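Local coordinates for fiber protein (Human adenovirus 14, PDB 3F0Y), which forms the trimeric knob at the tip of the adenovirus fibre, the part that probably engages the cellular receptor CD46, at residues A[16-21]-A[100-105]; A[85-90]-A[110-115]. All blocks are in the same frame, centred on the assembly; numbering follows the deposited sequence.

Contact 1: residues A[16-21]-A[100-105]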
loop_
_atom_site.group_PDB
_atom_site.type_symbol
_atom_site.label_atom_id
_atom_site.label_comp_id
_atom_site.label_asym_id
_atom_site.label_seq_id
_atom_site.Cartn_x
_atom_site.Cartn_y
_atom_site.Cartn_z
ATOM N N THR A 16 -9.317 -5.747 14.024
ATOM C CA THR A 16 -8.469 -6.714 13.338
ATOM C C THR A 16 -9.121 -8.094 13.356
ATOM O O THR A 16 -9.644 -8.525 14.380
ATOM C CB THR A 16 -7.088 -6.817 14.014
ATOM O OG1 THR A 16 -6.374 -5.591 13.827
ATOM C CG2 THR A 16 -6.274 -7.966 13.432
ATOM N N LEU A 17 -9.101 -8.761 12.206
ATOM C CA LEU A 17 -9.471 -10.166 12.096
ATOM C C LEU A 17 -8.281 -10.858 11.450
ATOM O O LEU A 17 -7.943 -10.559 10.306
ATOM C CB LEU A 17 -10.724 -10.320 11.231
ATOM C CG LEU A 17 -11.324 -11.720 11.099
ATOM C CD1 LEU A 17 -11.735 -12.265 12.460
ATOM C CD2 LEU A 17 -12.512 -11.698 10.145
ATOM N N TRP A 18 -7.628 -11.759 12.181
ATOM C CA TRP A 18 -6.367 -12.325 11.704
ATOM C C TRP A 18 -6.113 -13.768 12.137
ATOM O O TRP A 18 -6.899 -14.357 12.877
ATOM C CB TRP A 18 -5.197 -11.404 12.101
ATOM C CG TRP A 18 -4.782 -11.432 13.548
ATOM C CD1 TRP A 18 -5.482 -11.936 14.605
ATOM C CD2 TRP A 18 -3.568 -10.899 14.093
ATOM N NE1 TRP A 18 -4.774 -11.770 15.767
ATOM C CE2 TRP A 18 -3.597 -11.129 15.484
ATOM C CE3 TRP A 18 -2.456 -10.255 13.538
ATOM C CZ2 TRP A 18 -2.557 -10.735 16.330
ATOM C CZ3 TRP A 18 -1.423 -9.864 14.377
ATOM C CH2 TRP A 18 -1.483 -10.107 15.761
ATOM N N THR A 19 -5.004 -14.319 11.649
ATOM C CA THR A 19 -4.582 -15.685 11.951
ATOM C C THR A 19 -3.695 -15.763 13.191
ATOM O O THR A 19 -3.399 -16.856 13.678
ATOM C CB THR A 19 -3.750 -16.250 10.788
ATOM O OG1 THR A 19 -2.646 -15.371 10.534
ATOM C CG2 THR A 19 -4.594 -16.384 9.533
ATOM N N GLY A 20 -3.255 -14.605 13.683
ATOM C CA GLY A 20 -2.231 -14.536 14.716
ATOM C C GLY A 20 -0.857 -14.540 14.073
ATOM O O GLY A 20 -0.721 -14.837 12.882
ATOM N N VAL A 21 0.161 -14.209 14.861
ATOM C CA VAL A 21 1.534 -14.135 14.367
ATOM C C VAL A 21 2.235 -15.485 14.512
ATOM O O VAL A 21 2.247 -16.068 15.596
ATOM C CB VAL A 21 2.344 -13.067 15.128
ATOM C CG1 VAL A 21 3.760 -12.977 14.583
ATOM C CG2 VAL A 21 1.652 -11.716 15.043
ATOM N N ASN A 100 -9.791 -14.876 14.090
ATOM C CA ASN A 100 -10.389 -14.194 15.230
ATOM C C ASN A 100 -9.693 -12.851 15.434
ATOM O O ASN A 100 -8.808 -12.479 14.660
ATOM C CB ASN A 100 -10.309 -15.069 16.486
ATOM C CG ASN A 100 -11.476 -14.835 17.440
ATOM O OD1 ASN A 100 -11.702 -13.716 17.901
ATOM N ND2 ASN A 100 -12.215 -15.895 17.743
ATOM N N HIS A 101 -10.100 -12.123 16.468
ATOM C CA HIS A 101 -9.568 -10.792 16.732
ATOM C C HIS A 101 -8.162 -10.819 17.316
ATOM O O HIS A 101 -7.634 -11.881 17.651
ATOM C CB HIS A 101 -10.512 -10.032 17.665
ATOM C CG HIS A 101 -11.835 -9.714 17.044
ATOM N ND1 HIS A 101 -11.946 -9.106 15.813
ATOM C CD2 HIS A 101 -13.099 -9.908 17.484
ATOM C CE1 HIS A 101 -13.222 -8.944 15.519
ATOM N NE2 HIS A 101 -13.942 -9.421 16.517
ATOM N N LYS A 102 -7.560 -9.638 17.421
ATOM C CA LYS A 102 -6.234 -9.490 18.005
ATOM C C LYS A 102 -6.274 -9.749 19.507
ATOM O O LYS A 102 -7.144 -9.241 20.212
ATOM C CB LYS A 102 -5.673 -8.089 17.734
ATOM C CG LYS A 102 -4.267 -7.861 18.280
ATOM C CD LYS A 102 -3.743 -6.481 17.923
ATOM C CE LYS A 102 -2.556 -6.084 18.794
ATOM N NZ LYS A 102 -1.381 -6.976 18.610
ATOM N N SER A 103 -5.332 -10.557 19.976
ATOM C CA SER A 103 -5.108 -10.764 21.401
ATOM C C SER A 103 -3.607 -10.897 21.601
ATOM O O SER A 103 -3.060 -12.001 21.592
ATOM C CB SER A 103 -5.840 -12.014 21.891
ATOM O OG SER A 103 -5.570 -12.251 23.261
ATOM N N GLY A 104 -2.940 -9.758 21.759
ATOM C CA GLY A 104 -1.486 -9.717 21.712
ATOM C C GLY A 104 -1.011 -10.125 20.325
ATOM O O GLY A 104 -1.512 -9.617 19.318
ATOM N N GLN A 105 -0.066 -11.061 20.272
ATOM C CA GLN A 105 0.447 -11.584 19.002
ATOM C C GLN A 105 -0.351 -12.791 18.506
ATOM O O GLN A 105 0.000 -13.397 17.489
ATOM C CB GLN A 105 1.922 -11.972 19.154
ATOM C CG GLN A 105 2.823 -10.819 19.568
ATOM C CD GLN A 105 2.878 -9.721 18.526
ATOM O OE1 GLN A 105 2.543 -8.569 18.803
ATOM N NE2 GLN A 105 3.289 -10.074 17.316
#
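Trp18 and Asn100 make a single antiparallel bridge of the hydrogen-bonded kind: Trp18 N donates to Asn100 O at 2.8 Å, and the return bond from Asn100 N to Trp18 O is longer. One residue on, the pairing passes to a side chain. His101 has CG anti to its carbonyl carbon (chi1 -67°), which brings the ring edge to the strand, and ND1 gives Thr16 O a nearly straight bond of 2.8 Å with the oxygen in the ring plane. The indole of Trp18 lies between the two segments. Its chi1 of 75° turns it across toward 100-105, where Thr16 CG2 and Lys102 CB cover one face near the rim while Gly20 CA lies 3.7 Å above the centre of the other. Gly104 O meets the indole edge 3.4 Å from Trp18 CZ2, and Trp18 NE1 donates to Asn106 O, so the ring is fixed by packing and by a bond. Beyond it, Val21 N closes the far end on Gln105 O at 2.8 Å. Lys102 curls its end to bring NZ to Gly104 O, 2.7 Å away, and also forms a salt bridge with Asp207 of the second subunit. Strand 16-18, outermost in its four-stranded sheet within the chain, lies between strand 39-48, where Thr16 and Trp18 touch Thr44, and the 100-105 segment; Ala50 of the second subunit packs on Trp18.

Contact 2: residues A[85-90]-A[110-115]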
loop_
_atom_site.group_PDB
_atom_site.type_symbol
_atom_site.label_atom_id
_atom_site.label_comp_id
_atom_site.label_asym_id
_atom_site.label_seq_id
_atom_site.Cartn_x
_atom_site.Cartn_y
_atom_site.Cartn_z
ATOM N N ALA A 85 -22.412 -15.017 7.589
ATOM C CA ALA A 85 -22.038 -14.293 8.806
ATOM C C ALA A 85 -20.577 -13.821 8.800
ATOM O O ALA A 85 -20.118 -13.218 9.772
ATOM C CB ALA A 85 -22.300 -15.164 10.031
ATOM N N GLY A 86 -19.850 -14.096 7.716
ATOM C CA GLY A 86 -18.444 -13.706 7.602
ATOM C C GLY A 86 -17.469 -14.664 8.269
ATOM O O GLY A 86 -16.291 -14.341 8.433
ATOM N N ASN A 87 -17.951 -15.848 8.644
ATOM C CA ASN A 87 -17.118 -16.851 9.295
ATOM C C ASN A 87 -16.497 -17.802 8.279
ATOM O O ASN A 87 -17.171 -18.264 7.354
ATOM C CB ASN A 87 -17.934 -17.639 10.323
ATOM C CG ASN A 87 -18.330 -16.797 11.520
ATOM O OD1 ASN A 87 -17.514 -16.058 12.070
ATOM N ND2 ASN A 87 -19.587 -16.909 11.935
ATOM N N LEU A 88 -15.213 -18.096 8.469
ATOM C CA LEU A 88 -14.455 -18.948 7.556
ATOM C C LEU A 88 -15.027 -20.363 7.502
ATOM O O LEU A 88 -15.295 -20.969 8.540
ATOM C CB LEU A 88 -12.987 -19.003 7.992
ATOM C CG LEU A 88 -12.019 -19.821 7.133
ATOM C CD1 LEU A 88 -11.868 -19.201 5.753
ATOM C CD2 LEU A 88 -10.670 -19.937 7.823
ATOM N N LEU A 89 -15.217 -20.870 6.286
ATOM C CA LEU A 89 -15.621 -22.257 6.065
ATOM C C LEU A 89 -14.359 -23.086 5.843
ATOM O O LEU A 89 -13.851 -23.171 4.725
ATOM C CB LEU A 89 -16.564 -22.355 4.862
ATOM C CG LEU A 89 -17.922 -21.666 5.042
ATOM C CD1 LEU A 89 -18.629 -21.476 3.706
ATOM C CD2 LEU A 89 -18.802 -22.448 6.010
ATOM N N THR A 90 -13.857 -23.688 6.920
ATOM C CA THR A 90 -12.540 -24.331 6.917
ATOM C C THR A 90 -12.453 -25.551 6.001
ATOM O O THR A 90 -11.396 -25.824 5.432
ATOM C CB THR A 90 -12.112 -24.761 8.339
ATOM O OG1 THR A 90 -13.056 -25.702 8.864
ATOM C CG2 THR A 90 -12.022 -23.554 9.265
ATOM N N GLY A 110 -12.767 -15.724 21.898
ATOM C CA GLY A 110 -14.200 -15.487 22.054
ATOM C C GLY A 110 -14.946 -15.345 20.739
ATOM O O GLY A 110 -14.458 -15.750 19.681
ATOM N N ALA A 111 -16.142 -14.765 20.818
ATOM C CA ALA A 111 -16.961 -14.503 19.639
ATOM C C ALA A 111 -16.357 -13.374 18.813
ATOM O O ALA A 111 -15.581 -12.565 19.326
ATOM C CB ALA A 111 -18.381 -14.149 20.051
ATOM N N ILE A 112 -16.721 -13.327 17.534
ATOM C CA ILE A 112 -16.217 -12.307 16.618
ATOM C C ILE A 112 -17.256 -11.203 16.439
ATOM O O ILE A 112 -18.385 -11.462 16.021
ATOM C CB ILE A 112 -15.854 -12.916 15.247
ATOM C CG1 ILE A 112 -14.717 -13.929 15.406
ATOM C CG2 ILE A 112 -15.451 -11.824 14.259
ATOM C CD1 ILE A 112 -14.494 -14.795 14.190
ATOM N N THR A 113 -16.867 -9.978 16.782
ATOM C CA THR A 113 -17.708 -8.803 16.590
ATOM C C THR A 113 -17.682 -8.344 15.133
ATOM O O THR A 113 -16.611 -8.089 14.578
ATOM C CB THR A 113 -17.232 -7.629 17.470
ATOM O OG1 THR A 113 -17.148 -8.053 18.836
ATOM C CG2 THR A 113 -18.188 -6.452 17.360
ATOM N N ASN A 114 -18.864 -8.242 14.529
ATOM C CA ASN A 114 -19.021 -7.694 13.182
ATOM C C ASN A 114 -18.091 -8.354 12.157
ATOM O O ASN A 114 -17.370 -7.674 11.425
ATOM C CB ASN A 114 -18.806 -6.174 13.210
ATOM C CG ASN A 114 -19.853 -5.448 14.036
ATOM O OD1 ASN A 114 -21.009 -5.870 14.115
ATOM N ND2 ASN A 114 -19.455 -4.337 14.648
ATOM N N ALA A 115 -18.118 -9.683 12.119
ATOM C CA ALA A 115 -17.280 -10.456 11.199
ATOM C C ALA A 115 -17.616 -10.149 9.742
ATOM O O ALA A 115 -16.726 -10.093 8.892
ATOM C CB ALA A 115 -17.435 -11.945 11.468
#
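Two irregular connections of the knob domain meet here, one following strand 73-82 and the other leading from the short strand 106-107 toward strand 137-145. Ala115 is the point of closest approach. Its CB heads into the turn at Ala85 and Gly86, touching Ala85 O at 3.4 Å and coming within 4.0 Å of Gly86 O, so a single methyl group rests against two successive carbonyl oxygens. Gly86, which has no side chain and a positive phi (83°), lets the two loops come this near: Gly86 CA lies 5.0 Å from Ala115 CA.

The second point of contact is made by Asn87 and Ile112, whose side chains run alongside one another with opposite headings. Asn87 carries CG anti to its carbonyl carbon (chi1 -69°), which swings the amide toward the other loop. Asn87 OD1 then lies 3.9 Å from Ile112 CD1 and 4.2 Å from Ala115 CB, reaching both residues through one oxygen. Ile112 extends CG1 and CD1 toward the amide (chi2 167°), while its side chain also packs on His101. Around the turn, Asp83 OD1 accepts a hydrogen bond from Asn87 N, helping to set the backbone from which the amide projects.

No hydrogen bond or salt bridge joins the two segments directly. Methyl groups meet carbonyl and amide oxygens at van der Waals distance, and only 141 Å² is buried in all. Such a contact depends on shape more than on directed bonds, and polar ties elsewhere, such as the one from Asn87 N to Asp83 and that from Asn114 O to Lys47 NZ, probably help to place the loops.

In the fold
Contacts 1 and 2 lie on the same side of the chain's centre, their own centres about 13 Å apart, and their segments alternate along the sequence. Contact 1 is buried, joins strand 16-18, outermost in its sheet within this chain, to a segment far along the sequence, reaches the second subunit and relies on directed hydrogen bonds around an aromatic ring. Contact 2 is nearer the surface, joins two loops, touches no other subunit and consists of van der Waals contact alone. The segments 100-105 and 110-115 connect them: Asn100 ND2 probably bonds to Gly110 O and His101 NE2 to Thr113 N, each at 3.0 Å. His101 thus serves strand 16-18 through one ring nitrogen and the 110-115 loop through the other.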